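PDB 6RN5: CHAD domain protein from Streptomyces chartreusis, which probably binds polyphosphate through its all-helical CHAD domain and also binds copper ions. Local coordinates for residues T106-N114 and R316-A326; K236-L246 and P276-H287. All coordinates share one frame; numbering follows the deposited sequence.

Contact 1. Residues T106-N114 and R316-A326. With SO4 (sulfate ion), chain F.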
loop_
_atom_site.group_PDB
_atom_site.type_symbol
_atom_site.label_atom_id
_atom_site.label_comp_id
_atom_site.label_asym_id
_atom_site.label_seq_id
_atom_site.Cartn_x
_atom_site.Cartn_y
_atom_site.Cartn_z
ATOM N N THR A 106 -16.794 -1.019 18.519
ATOM C CA THR A 106 -17.049 -2.423 18.102
ATOM C C THR A 106 -16.746 -2.639 16.637
ATOM O O THR A 106 -16.114 -3.612 16.274
ATOM C CB THR A 106 -18.510 -2.809 18.347
ATOM O OG1 THR A 106 -18.864 -2.500 19.701
ATOM C CG2 THR A 106 -18.740 -4.298 18.065
ATOM N N ALA A 107 -17.188 -1.729 15.773
ATOM C CA ALA A 107 -16.944 -1.910 14.335
ATOM C C ALA A 107 -15.454 -1.703 13.996
ATOM O O ALA A 107 -14.885 -2.391 13.146
ATOM C CB ALA A 107 -17.803 -0.958 13.532
ATOM N N ARG A 108 -14.824 -0.740 14.668
ATOM C CA ARG A 108 -13.397 -0.496 14.455
ATOM C C ARG A 108 -12.539 -1.746 14.785
ATOM O O ARG A 108 -11.630 -2.093 14.062
ATOM C CB ARG A 108 -12.998 0.709 15.279
ATOM C CG ARG A 108 -11.596 1.172 15.083
ATOM C CD ARG A 108 -11.456 2.510 15.756
ATOM N NE ARG A 108 -12.475 3.405 15.215
ATOM C CZ ARG A 108 -13.145 4.326 15.915
ATOM N NH1 ARG A 108 -12.912 4.523 17.206
ATOM N NH2 ARG A 108 -14.042 5.074 15.297
ATOM N N LEU A 109 -12.837 -2.426 15.870
ATOM C CA LEU A 109 -12.074 -3.614 16.228
ATOM C C LEU A 109 -12.204 -4.653 15.145
ATOM O O LEU A 109 -11.208 -5.208 14.641
ATOM C CB LEU A 109 -12.552 -4.188 17.565
ATOM C CG LEU A 109 -11.908 -5.508 18.022
ATOM C CD1 LEU A 109 -10.378 -5.453 17.976
ATOM C CD2 LEU A 109 -12.360 -5.894 19.424
ATOM N N GLU A 110 -13.445 -4.912 14.766
ATOM C CA GLU A 110 -13.708 -5.848 13.677
ATOM C C GLU A 110 -12.978 -5.514 12.369
ATOM O O GLU A 110 -12.353 -6.383 11.742
ATOM C CB GLU A 110 -15.189 -5.893 13.423
ATOM C CG GLU A 110 -15.509 -6.744 12.224
ATOM C CD GLU A 110 -16.772 -7.536 12.409
ATOM O OE1 GLU A 110 -17.735 -6.969 13.002
ATOM O OE2 GLU A 110 -16.779 -8.713 11.945
ATOM N N ARG A 111 -13.058 -4.257 11.955
ATOM C CA ARG A 111 -12.389 -3.814 10.759
ATOM C C ARG A 111 -10.898 -4.096 10.897
ATOM O O ARG A 111 -10.256 -4.610 9.971
ATOM C CB ARG A 111 -12.652 -2.309 10.556
ATOM C CG ARG A 111 -11.695 -1.599 9.628
ATOM C CD ARG A 111 -12.062 -0.122 9.433
ATOM N NE ARG A 111 -13.114 0.004 8.434
ATOM C CZ ARG A 111 -12.928 0.085 7.121
ATOM N NH1 ARG A 111 -11.713 0.159 6.572
ATOM N NH2 ARG A 111 -13.992 0.182 6.356
ATOM N N LEU A 112 -10.325 -3.789 12.060
ATOM C CA LEU A 112 -8.893 -3.982 12.216
ATOM C C LEU A 112 -8.492 -5.464 12.282
ATOM O O LEU A 112 -7.488 -5.886 11.676
ATOM C CB LEU A 112 -8.379 -3.212 13.428
ATOM C CG LEU A 112 -8.374 -1.676 13.270
ATOM C CD1 LEU A 112 -8.247 -0.944 14.600
ATOM C CD2 LEU A 112 -7.295 -1.157 12.340
ATOM N N LEU A 113 -9.255 -6.262 13.006
ATOM C CA LEU A 113 -8.958 -7.721 13.007
ATOM C C LEU A 113 -9.092 -8.364 11.630
ATOM O O LEU A 113 -8.215 -9.116 11.224
ATOM C CB LEU A 113 -9.788 -8.484 14.035
ATOM C CG LEU A 113 -9.472 -8.006 15.470
ATOM C CD1 LEU A 113 -10.378 -8.674 16.505
ATOM C CD2 LEU A 113 -8.019 -8.251 15.879
ATOM N N ASN A 114 -10.132 -8.019 10.890
ATOM C CA ASN A 114 -10.244 -8.451 9.495
ATOM C C ASN A 114 -9.004 -8.051 8.694
ATOM O O ASN A 114 -8.432 -8.881 8.024
ATOM C CB ASN A 114 -11.500 -7.880 8.827
ATOM C CG ASN A 114 -12.767 -8.542 9.318
ATOM O OD1 ASN A 114 -12.757 -9.700 9.751
ATOM N ND2 ASN A 114 -13.846 -7.809 9.294
ATOM N N ARG A 316 -16.813 4.634 4.617
ATOM C CA ARG A 316 -15.621 3.837 4.633
ATOM C C ARG A 316 -14.436 4.745 4.836
ATOM O O ARG A 316 -13.494 4.403 5.536
ATOM C CB ARG A 316 -15.520 2.995 3.359
ATOM C CG ARG A 316 -16.390 1.728 3.472
ATOM C CD ARG A 316 -17.105 1.351 2.189
ATOM N NE ARG A 316 -16.214 1.240 1.033
ATOM C CZ ARG A 316 -16.497 1.651 -0.212
ATOM N NH1 ARG A 316 -17.650 2.243 -0.510
ATOM N NH2 ARG A 316 -15.590 1.488 -1.175
ATOM N N HIS A 317 -14.488 5.922 4.222
ATOM C CA HIS A 317 -13.443 6.923 4.385
ATOM C C HIS A 317 -13.236 7.246 5.872
ATOM O O HIS A 317 -12.145 7.245 6.392
ATOM C CB HIS A 317 -13.802 8.165 3.580
ATOM C CG HIS A 317 -12.743 9.219 3.576
ATOM N ND1 HIS A 317 -12.404 9.927 4.700
ATOM C CD2 HIS A 317 -11.948 9.681 2.590
ATOM C CE1 HIS A 317 -11.449 10.796 4.400
ATOM N NE2 HIS A 317 -11.156 10.673 3.129
ATOM N N ARG A 318 -14.321 7.518 6.545
ATOM C CA ARG A 318 -14.305 7.893 7.923
ATOM C C ARG A 318 -13.855 6.725 8.792
ATOM O O ARG A 318 -13.006 6.904 9.651
ATOM C CB ARG A 318 -15.706 8.363 8.329
ATOM C CG ARG A 318 -15.768 9.098 9.661
ATOM C CD ARG A 318 -16.008 8.175 10.819
ATOM N NE ARG A 318 -17.277 7.458 10.713
ATOM C CZ ARG A 318 -18.390 7.767 11.386
ATOM N NH1 ARG A 318 -18.444 8.803 12.231
ATOM N NH2 ARG A 318 -19.460 7.010 11.220
ATOM N N ASP A 319 -14.415 5.539 8.552
ATOM C CA ASP A 319 -14.061 4.361 9.309
ATOM C C ASP A 319 -12.605 4.005 9.073
ATOM O O ASP A 319 -11.897 3.692 10.023
ATOM C CB ASP A 319 -14.953 3.136 8.950
ATOM C CG ASP A 319 -16.418 3.304 9.404
ATOM O OD1 ASP A 319 -16.744 4.211 10.200
ATOM O OD2 ASP A 319 -17.260 2.542 8.918
ATOM N N ALA A 320 -12.154 4.023 7.821
ATOM C CA ALA A 320 -10.749 3.687 7.561
ATOM C C ALA A 320 -9.813 4.727 8.209
ATOM O O ALA A 320 -8.738 4.402 8.757
ATOM C CB ALA A 320 -10.502 3.582 6.064
ATOM N N SER A 321 -10.208 5.995 8.129
ATOM C CA SER A 321 -9.457 7.048 8.767
ATOM C C SER A 321 -9.287 6.799 10.266
ATOM O O SER A 321 -8.165 6.862 10.788
ATOM C CB SER A 321 -10.137 8.393 8.514
ATOM O OG SER A 321 -9.439 9.419 9.161
ATOM N N GLU A 322 -10.377 6.465 10.944
ATOM C CA GLU A 322 -10.358 6.307 12.397
ATOM C C GLU A 322 -9.634 4.988 12.757
ATOM O O GLU A 322 -8.935 4.889 13.762
ATOM C CB GLU A 322 -11.789 6.299 12.985
ATOM C CG GLU A 322 -12.457 7.650 13.225
ATOM C CD GLU A 322 -11.715 8.525 14.247
ATOM O OE1 GLU A 322 -11.120 8.021 15.231
ATOM O OE2 GLU A 322 -11.692 9.752 14.073
ATOM N N ALA A 323 -9.797 3.977 11.930
ATOM C CA ALA A 323 -9.091 2.766 12.169
ATOM C C ALA A 323 -7.580 2.968 12.043
ATOM O O ALA A 323 -6.815 2.430 12.850
ATOM C CB ALA A 323 -9.562 1.694 11.227
ATOM N N ALA A 324 -7.146 3.722 11.041
ATOM C CA ALA A 324 -5.727 3.948 10.869
ATOM C C ALA A 324 -5.167 4.640 12.113
ATOM O O ALA A 324 -4.067 4.314 12.542
ATOM C CB ALA A 324 -5.448 4.755 9.611
ATOM N N ALA A 325 -5.938 5.572 12.688
ATOM C CA ALA A 325 -5.490 6.348 13.837
ATOM C C ALA A 325 -5.426 5.457 15.067
ATOM O O ALA A 325 -4.544 5.625 15.886
ATOM C CB ALA A 325 -6.396 7.536 14.090
ATOM N N ALA A 326 -6.324 4.486 15.199
ATOM C CA ALA A 326 -6.222 3.564 16.303
ATOM C C ALA A 326 -4.970 2.687 16.167
ATOM O O ALA A 326 -4.373 2.335 17.158
ATOM C CB ALA A 326 -7.451 2.685 16.405
HETATM S S SO4 F . -22.158 9.411 13.144
HETATM O O1 SO4 F . -23.375 9.907 13.855
HETATM O O2 SO4 F . -22.533 8.302 12.259
HETATM O O3 SO4 F . -21.493 10.500 12.323
HETATM O O4 SO4 F . -21.265 8.859 14.187
HETATM O O HOH W 1 -13.125 2.507 12.399
HETATM O O HOH W 2 -15.674 -0.369 9.692
#
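R108 and R111 of helix 82-120 lie against helix 305-331 in a steep crossing of two CHAD-domain helices; the short segments run at 77° to each other with axes 9.9 Å apart. No direct hydrogen bond joins 106-114 to 316-326; the arginines pack through their carbon chains and guanidinium faces. R111 extends through chi1 and chi2 (161° and 178°), which carries CD to 3.6 Å from A323 CB. One face of its guanidinium then covers the backbone at D319 and A320, where NH1 lies 3.7 Å from A320 CB and is also hydrogen-bonded to Q351 of helix 338-366. R108 bends at chi3 and brings NH2 to 3.5 Å from E322 CB; E322 OE1 stands above the guanidinium plane, a charge attraction without a bond. Water supplies the polar link: one molecule accepts from R108 NE at 3.0 Å and donates to D319 O at 2.9 Å. A second accepts from R111 NE and reaches D319 OD2 only weakly. Beside R111 on A323, L112 CD2 meets A323 CB at 3.8 Å. Arginine and leucine side chains of 106-114 thus span the gap to A320, A323 and A326 in a steep helix crossing of the all-helical CHAD fold.

Contact 2. Residues K236-L246 and P276-H287. With SO4 (sulfate ion), chain F.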
loop_
_atom_site.group_PDB
_atom_site.type_symbol
_atom_site.label_atom_id
_atom_site.label_comp_id
_atom_site.label_asym_id
_atom_site.label_seq_id
_atom_site.Cartn_x
_atom_site.Cartn_y
_atom_site.Cartn_z
ATOM N N LYS A 236 -28.551 21.196 -0.793
ATOM C CA LYS A 236 -27.886 20.554 -1.931
ATOM C C LYS A 236 -26.712 21.398 -2.418
ATOM O O LYS A 236 -25.627 20.877 -2.685
ATOM C CB LYS A 236 -28.844 20.367 -3.058
ATOM C CG LYS A 236 -28.167 19.723 -4.252
ATOM C CD LYS A 236 -29.163 19.194 -5.261
ATOM C CE LYS A 236 -28.515 18.198 -6.217
ATOM N NZ LYS A 236 -29.284 18.135 -7.495
ATOM N N ASP A 237 -26.934 22.716 -2.545
ATOM C CA ASP A 237 -25.844 23.597 -2.960
ATOM C C ASP A 237 -24.679 23.548 -2.029
ATOM O O ASP A 237 -23.513 23.494 -2.482
ATOM C CB ASP A 237 -26.279 25.043 -3.089
ATOM C CG ASP A 237 -27.304 25.250 -4.205
ATOM O OD1 ASP A 237 -27.529 24.379 -5.100
ATOM O OD2 ASP A 237 -27.938 26.300 -4.133
ATOM N N ARG A 238 -24.940 23.604 -0.727
ATOM C CA ARG A 238 -23.791 23.531 0.223
ATOM C C ARG A 238 -22.945 22.259 0.003
ATOM O O ARG A 238 -21.692 22.311 -0.013
ATOM C CB ARG A 238 -24.273 23.662 1.650
ATOM C CG ARG A 238 -24.728 25.044 1.967
ATOM C CD ARG A 238 -25.135 25.146 3.409
ATOM N NE ARG A 238 -26.345 24.431 3.809
ATOM C CZ ARG A 238 -27.586 24.960 3.824
ATOM N NH1 ARG A 238 -27.817 26.184 3.341
ATOM N NH2 ARG A 238 -28.621 24.265 4.298
ATOM N N LEU A 239 -23.622 21.139 -0.269
ATOM C CA LEU A 239 -22.933 19.874 -0.564
ATOM C C LEU A 239 -22.111 19.973 -1.896
ATOM O O LEU A 239 -20.912 19.713 -1.951
ATOM C CB LEU A 239 -23.993 18.757 -0.667
ATOM C CG LEU A 239 -23.502 17.424 -1.264
ATOM C CD1 LEU A 239 -22.358 16.887 -0.378
ATOM C CD2 LEU A 239 -24.620 16.387 -1.382
ATOM N N THR A 240 -22.789 20.341 -2.975
ATOM C CA THR A 240 -22.174 20.380 -4.294
ATOM C C THR A 240 -21.015 21.408 -4.337
ATOM O O THR A 240 -20.002 21.156 -4.980
ATOM C CB THR A 240 -23.228 20.668 -5.385
ATOM O OG1 THR A 240 -23.850 21.924 -5.127
ATOM C CG2 THR A 240 -24.341 19.610 -5.392
ATOM N N ASP A 241 -21.138 22.543 -3.646
ATOM C CA ASP A 241 -20.025 23.495 -3.603
ATOM C C ASP A 241 -18.832 22.909 -2.842
ATOM O O ASP A 241 -17.687 23.128 -3.235
ATOM C CB ASP A 241 -20.420 24.783 -2.922
ATOM C CG ASP A 241 -21.498 25.533 -3.680
ATOM O OD1 ASP A 241 -21.767 25.252 -4.876
ATOM O OD2 ASP A 241 -22.142 26.361 -3.041
ATOM N N ALA A 242 -19.102 22.181 -1.757
ATOM C CA ALA A 242 -18.021 21.542 -1.006
ATOM C C ALA A 242 -17.331 20.452 -1.797
ATOM O O ALA A 242 -16.102 20.343 -1.773
ATOM C CB ALA A 242 -18.517 21.007 0.341
ATOM N N VAL A 243 -18.115 19.656 -2.510
ATOM C CA VAL A 243 -17.527 18.663 -3.354
ATOM C C VAL A 243 -16.609 19.300 -4.428
ATOM O O VAL A 243 -15.452 18.858 -4.604
ATOM C CB VAL A 243 -18.592 17.786 -4.004
ATOM C CG1 VAL A 243 -17.959 16.932 -5.110
ATOM C CG2 VAL A 243 -19.276 16.920 -2.921
ATOM N N ALA A 244 -17.114 20.331 -5.121
ATOM C CA ALA A 244 -16.316 21.111 -6.117
ATOM C C ALA A 244 -14.975 21.568 -5.560
ATOM O O ALA A 244 -14.000 21.600 -6.267
ATOM C CB ALA A 244 -17.100 22.336 -6.623
ATOM N N ALA A 245 -14.939 21.890 -4.285
ATOM C CA ALA A 245 -13.721 22.306 -3.620
ATOM C C ALA A 245 -12.773 21.162 -3.216
ATOM O O ALA A 245 -11.665 21.445 -2.786
ATOM C CB ALA A 245 -14.062 23.149 -2.407
ATOM N N LEU A 246 -13.159 19.889 -3.364
ATOM C CA LEU A 246 -12.189 18.787 -3.132
ATOM C C LEU A 246 -11.244 18.548 -4.337
ATOM O O LEU A 246 -11.666 18.635 -5.506
ATOM C CB LEU A 246 -12.894 17.447 -2.910
ATOM C CG LEU A 246 -13.986 17.341 -1.885
ATOM C CD1 LEU A 246 -14.684 15.984 -1.995
ATOM C CD2 LEU A 246 -13.384 17.579 -0.517
ATOM N N PRO A 276 -11.808 18.068 5.043
ATOM C CA PRO A 276 -12.819 18.424 4.026
ATOM C C PRO A 276 -13.726 17.263 3.563
ATOM O O PRO A 276 -14.902 17.476 3.300
ATOM C CB PRO A 276 -11.983 18.957 2.857
ATOM C CG PRO A 276 -10.531 18.858 3.271
ATOM C CD PRO A 276 -10.473 18.624 4.747
ATOM N N TRP A 277 -13.169 16.064 3.452
ATOM C CA TRP A 277 -13.942 14.846 3.123
ATOM C C TRP A 277 -14.992 14.476 4.185
ATOM O O TRP A 277 -16.132 14.098 3.873
ATOM C CB TRP A 277 -12.994 13.678 2.927
ATOM C CG TRP A 277 -12.247 13.810 1.677
ATOM C CD1 TRP A 277 -11.058 14.438 1.490
ATOM C CD2 TRP A 277 -12.641 13.319 0.401
ATOM N NE1 TRP A 277 -10.681 14.360 0.182
ATOM C CE2 TRP A 277 -11.644 13.682 -0.510
ATOM C CE3 TRP A 277 -13.736 12.608 -0.054
ATOM C CZ2 TRP A 277 -11.705 13.354 -1.832
ATOM C CZ3 TRP A 277 -13.791 12.273 -1.385
ATOM C CH2 TRP A 277 -12.795 12.643 -2.251
ATOM N N HIS A 278 -14.600 14.623 5.437
ATOM C CA HIS A 278 -15.528 14.369 6.530
ATOM C C HIS A 278 -16.594 15.420 6.625
ATOM O O HIS A 278 -17.737 15.107 7.004
ATOM C CB HIS A 278 -14.796 14.172 7.855
ATOM C CG HIS A 278 -13.963 12.921 7.863
ATOM N ND1 HIS A 278 -12.951 12.690 8.774
ATOM C CD2 HIS A 278 -13.953 11.864 7.015
ATOM C CE1 HIS A 278 -12.385 11.526 8.511
ATOM N NE2 HIS A 278 -12.969 11.003 7.446
ATOM N N GLN A 279 -16.258 16.652 6.255
ATOM C CA GLN A 279 -17.299 17.689 6.116
ATOM C C GLN A 279 -18.283 17.386 4.983
ATOM O O GLN A 279 -19.480 17.505 5.132
ATOM C CB GLN A 279 -16.649 19.065 5.918
ATOM C CG GLN A 279 -17.627 20.221 6.052
ATOM C CD GLN A 279 -18.424 20.147 7.356
ATOM O OE1 GLN A 279 -17.910 19.696 8.402
ATOM N NE2 GLN A 279 -19.672 20.591 7.305
ATOM N N VAL A 280 -17.781 16.982 3.845
ATOM C CA VAL A 280 -18.651 16.520 2.800
ATOM C C VAL A 280 -19.539 15.342 3.244
ATOM O O VAL A 280 -20.711 15.312 2.894
ATOM C CB VAL A 280 -17.847 16.224 1.532
ATOM C CG1 VAL A 280 -18.597 15.346 0.547
ATOM C CG2 VAL A 280 -17.463 17.552 0.883
ATOM N N ARG A 281 -19.012 14.417 4.031
ATOM C CA ARG A 281 -19.835 13.302 4.564
ATOM C C ARG A 281 -21.023 13.890 5.319
ATOM O O ARG A 281 -22.150 13.490 5.140
ATOM C CB ARG A 281 -19.041 12.452 5.550
ATOM C CG ARG A 281 -19.749 11.191 6.030
ATOM C CD ARG A 281 -18.872 10.363 6.969
ATOM N NE ARG A 281 -19.701 9.476 7.753
ATOM C CZ ARG A 281 -20.237 9.822 8.916
ATOM N NH1 ARG A 281 -19.980 11.002 9.459
ATOM N NH2 ARG A 281 -21.009 8.973 9.559
ATOM N N LEU A 282 -20.778 14.857 6.182
ATOM C CA LEU A 282 -21.908 15.463 6.914
ATOM C C LEU A 282 -22.882 16.230 6.012
ATOM O O LEU A 282 -24.082 16.163 6.248
ATOM C CB LEU A 282 -21.442 16.367 8.060
ATOM C CG LEU A 282 -20.594 15.679 9.128
ATOM C CD1 LEU A 282 -20.012 16.714 10.072
ATOM C CD2 LEU A 282 -21.358 14.627 9.918
ATOM N N LEU A 283 -22.363 16.947 5.001
ATOM C CA LEU A 283 -23.214 17.758 4.140
ATOM C C LEU A 283 -24.109 16.797 3.308
ATOM O O LEU A 283 -25.254 17.088 2.997
ATOM C CB LEU A 283 -22.388 18.664 3.227
ATOM C CG LEU A 283 -21.682 19.851 3.905
ATOM C CD1 LEU A 283 -20.587 20.463 3.038
ATOM C CD2 LEU A 283 -22.645 20.945 4.338
ATOM N N LEU A 284 -23.563 15.669 2.950
ATOM C CA LEU A 284 -24.318 14.709 2.144
ATOM C C LEU A 284 -25.481 14.158 2.957
ATOM O O LEU A 284 -26.607 14.046 2.487
ATOM C CB LEU A 284 -23.397 13.621 1.603
ATOM C CG LEU A 284 -24.156 12.441 0.988
ATOM C CD1 LEU A 284 -24.998 12.915 -0.162
ATOM C CD2 LEU A 284 -23.160 11.410 0.501
ATOM N N ARG A 285 -25.212 13.881 4.214
ATOM C CA ARG A 285 -26.255 13.431 5.111
ATOM C C ARG A 285 -27.357 14.463 5.336
ATOM O O ARG A 285 -28.552 14.130 5.302
ATOM C CB ARG A 285 -25.658 12.957 6.423
ATOM C CG ARG A 285 -26.528 11.852 6.977
ATOM C CD ARG A 285 -25.872 11.057 8.053
ATOM N NE ARG A 285 -25.398 11.907 9.134
ATOM C CZ ARG A 285 -24.649 11.457 10.146
ATOM N NH1 ARG A 285 -24.348 10.162 10.226
ATOM N NH2 ARG A 285 -24.215 12.293 11.083
ATOM N N LEU A 286 -26.955 15.734 5.499
ATOM C CA LEU A 286 -27.903 16.837 5.590
ATOM C C LEU A 286 -28.814 16.858 4.386
ATOM O O LEU A 286 -30.018 17.042 4.531
ATOM C CB LEU A 286 -27.166 18.183 5.770
ATOM C CG LEU A 286 -26.544 18.313 7.175
ATOM C CD1 LEU A 286 -25.622 19.551 7.372
ATOM C CD2 LEU A 286 -27.664 18.364 8.188
ATOM N N HIS A 287 -28.227 16.673 3.207
ATOM C CA HIS A 287 -28.965 16.664 1.936
ATOM C C HIS A 287 -29.929 15.452 1.885
ATOM O O HIS A 287 -31.046 15.572 1.508
ATOM C CB HIS A 287 -27.940 16.662 0.751
ATOM C CG HIS A 287 -28.543 16.413 -0.592
ATOM N ND1 HIS A 287 -29.528 17.216 -1.134
ATOM C CD2 HIS A 287 -28.273 15.468 -1.527
ATOM C CE1 HIS A 287 -29.839 16.770 -2.339
ATOM N NE2 HIS A 287 -29.089 15.711 -2.604
HETATM S S SO4 F . -22.158 9.411 13.144
HETATM O O1 SO4 F . -23.375 9.907 13.855
HETATM O O2 SO4 F . -22.533 8.302 12.259
HETATM O O3 SO4 F . -21.493 10.500 12.323
HETATM O O4 SO4 F . -21.265 8.859 14.187
#
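Knobs-into-holes packing of the near-antiparallel helices 229-244 and 274-295 in the CHAD fold centres on L239, whose side chain fills the hole formed by V280, L283, L284 and H287. The segment axes come within 8.7 Å at an angle of 154°; no hydrogen bond crosses between 236-246 and 276-287, and the contacts are mostly apolar. With CG anti to the backbone N (chi1 167°), L239 points its two methyls into different parts of the hole: CD2 touches L284 CD1 at 3.7 Å, and CD1 lies 4.0 Å from L283 CB. A242 packs between two side chains, its CB meeting V280 CG2 and, more tightly than usual for two carbons, L283 CD1 at 3.4 Å. At one end the aliphatic part of K236 runs alongside the H287 imidazole, with CB 3.8 Å from ND1. W366 of helix 338-366 also packs on L239. The other side of helix 274-295 carries R281 and R285, which both bind a sulfate; R281 NH2 donates to sulfate O2 at 3.2 Å, while the bonds from R285 are weak. At the far end of 236-246, L246 adds a CH-pi contact: CD1 sits 3.7 Å from the centroid of the W277 six-membered ring, only 7° off the ring normal.

Contacts 1 and 2 have centres 22 Å apart and are joined by helices 274-295 and 305-331, which follow each other in the chain. The H317 ring stacks on W277 and meets H278 nearly at right angles, linking 316-326 to 276-287. The sulfate, probably from the crystallisation liquor, is shared: R318 of contact 1 reaches, weakly, the anion held by contact 2. R318 NH2 and R281 NH2 stand only 3.0 Å apart beside this anion, consistent with a surface suited to phosphate chains. Copper lies apart from the sulfate, with the A326 side chain about 10 Å from a bound ion.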